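Local coordinates for type II restriction enzyme SfiI (PDB 2EZV), which recognises the double-stranded DNA sequence GGCC-N5-GGCC as a tetramer and cleaves within the five-base spacer, at residues S240-E244 with Y245-R249. Residues are numbered along the deposited sequence; the frame is centred on the assembly and turned at random.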
loop_
_atom_site.group_PDB
_atom_site.type_symbol
_atom_site.label_atom_id
_atom_site.label_comp_id
_atom_site.label_asym_id
_atom_site.label_seq_id
_atom_site.Cartn_x
_atom_site.Cartn_y
_atom_site.Cartn_z
ATOM N N SER D 240 7.592 20.559 -23.148
ATOM C CA SER D 240 8.002 21.050 -24.460
ATOM C C SER D 240 7.776 19.905 -25.443
ATOM O O SER D 240 7.513 18.777 -25.022
ATOM C CB SER D 240 9.478 21.470 -24.456
ATOM O OG SER D 240 10.348 20.362 -24.298
ATOM N N ALA D 241 7.875 20.184 -26.742
ATOM C CA ALA D 241 7.657 19.165 -27.766
ATOM C C ALA D 241 8.759 18.100 -27.852
ATOM O O ALA D 241 8.686 17.191 -28.680
ATOM C CB ALA D 241 7.481 19.837 -29.126
ATOM N N ASP D 242 9.774 18.203 -27.001
ATOM C CA ASP D 242 10.874 17.239 -27.012
ATOM C C ASP D 242 10.545 15.926 -26.307
ATOM O O ASP D 242 11.133 14.889 -26.614
ATOM C CB ASP D 242 12.118 17.863 -26.371
ATOM C CG ASP D 242 12.678 19.016 -27.190
ATOM O OD1 ASP D 242 13.635 19.681 -26.732
ATOM O OD2 ASP D 242 12.163 19.258 -28.305
ATOM N N SER D 243 9.598 15.969 -25.371
ATOM C CA SER D 243 9.235 14.775 -24.619
ATOM C C SER D 243 7.826 14.822 -24.046
ATOM O O SER D 243 7.305 15.898 -23.749
ATOM C CB SER D 243 10.231 14.573 -23.474
ATOM O OG SER D 243 9.908 13.425 -22.718
ATOM N N GLU D 244 7.221 13.647 -23.874
ATOM C CA GLU D 244 5.873 13.550 -23.317
ATOM C C GLU D 244 5.903 13.909 -21.836
ATOM O O GLU D 244 4.893 14.319 -21.266
ATOM C CB GLU D 244 5.321 12.133 -23.450
ATOM C CG GLU D 244 5.357 11.530 -24.834
ATOM C CD GLU D 244 4.682 10.169 -24.857
ATOM O OE1 GLU D 244 3.430 10.139 -24.921
ATOM O OE2 GLU D 244 5.395 9.135 -24.785
ATOM N N TYR D 245 7.059 13.717 -21.206
ATOM C CA TYR D 245 7.202 14.047 -19.798
ATOM C C TYR D 245 7.760 15.448 -19.739
ATOM O O TYR D 245 8.228 15.973 -20.745
ATOM C CB TYR D 245 8.194 13.121 -19.094
ATOM C CG TYR D 245 7.790 11.674 -19.012
ATOM C CD1 TYR D 245 7.919 10.824 -20.111
ATOM C CD2 TYR D 245 7.309 11.141 -17.818
ATOM C CE1 TYR D 245 7.579 9.472 -20.018
ATOM C CE2 TYR D 245 6.965 9.798 -17.714
ATOM C CZ TYR D 245 7.102 8.968 -18.815
ATOM O OH TYR D 245 6.746 7.640 -18.703
ATOM N N THR D 246 7.717 16.046 -18.560
ATOM C CA THR D 246 8.261 17.378 -18.385
ATOM C C THR D 246 9.795 17.293 -18.387
ATOM O O THR D 246 10.363 16.207 -18.294
ATOM C CB THR D 246 7.804 17.988 -17.046
ATOM O OG1 THR D 246 7.968 17.016 -16.006
ATOM C CG2 THR D 246 6.343 18.430 -17.119
ATOM N N GLN D 247 10.455 18.440 -18.507
ATOM C CA GLN D 247 11.910 18.482 -18.485
ATOM C C GLN D 247 12.340 18.318 -17.027
ATOM O O GLN D 247 12.035 19.159 -16.176
ATOM C CB GLN D 247 12.422 19.819 -19.041
ATOM C CG GLN D 247 12.088 20.046 -20.506
ATOM C CD GLN D 247 12.847 19.114 -21.445
ATOM O OE1 GLN D 247 12.410 18.859 -22.573
ATOM N NE2 GLN D 247 13.994 18.614 -20.989
ATOM N N PRO D 248 13.045 17.218 -16.718
ATOM C CA PRO D 248 13.509 16.946 -15.356
ATOM C C PRO D 248 14.594 17.938 -14.942
ATOM O O PRO D 248 15.785 17.654 -15.061
ATOM C CB PRO D 248 14.037 15.519 -15.464
ATOM C CG PRO D 248 14.634 15.525 -16.852
ATOM C CD PRO D 248 13.560 16.208 -17.663
ATOM N N ARG D 249 14.180 19.103 -14.466
ATOM C CA ARG D 249 15.131 20.118 -14.054
ATOM C C ARG D 249 14.964 20.459 -12.578
ATOM O O ARG D 249 13.861 20.750 -12.114
ATOM C CB ARG D 249 14.970 21.379 -14.928
HETATM O O HOH W 1 11.474 14.461 -20.393
#
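Ser243 forms an ST turn: its OG accepts a hydrogen bond from the backbone N-H of Tyr245, two residues on, with Ser243 OG and Tyr245 N 3.2 Å apart and an N-H...O angle of 155°. The serine's first torsion explains the reach, because OG lies opposite its own N (chi1 180°) and beside the carbonyl carbon, toward the following peptide. Ser243 OG also lies at the edge of the Tyr245 ring, near its plane, 4.0 Å from Tyr245 CB. A water 3.0 Å from Ser243 OG donates to Thr246 O at 2.9 Å, so one hydroxyl ties backbone groups of two successive residues, one directly and one through solvent. Replacing Ser243 by alanine would probably leave the Tyr245 N-H without this acceptor and the water without its serine partner. A second link starts at the type I beta turn Ser240-Ser243: Ser240 OG donates weakly to Gln247 OE1 at 3.1 Å. The Gln247 chain, bent at chi2 (-69°), also brings OE1 within 3.9 Å of Asp242 CB. This surface loop joins strands 234-238 and 249-253, about 18 Å from the DNA at the nearest atom. Against helix 10-41, Thr246 N bonds Ser32 OG and the Tyr245 side chain packs on Gln29 and Ser32, while Gln247 shares a backbone hydrogen bond with His238 at the end of the preceding strand.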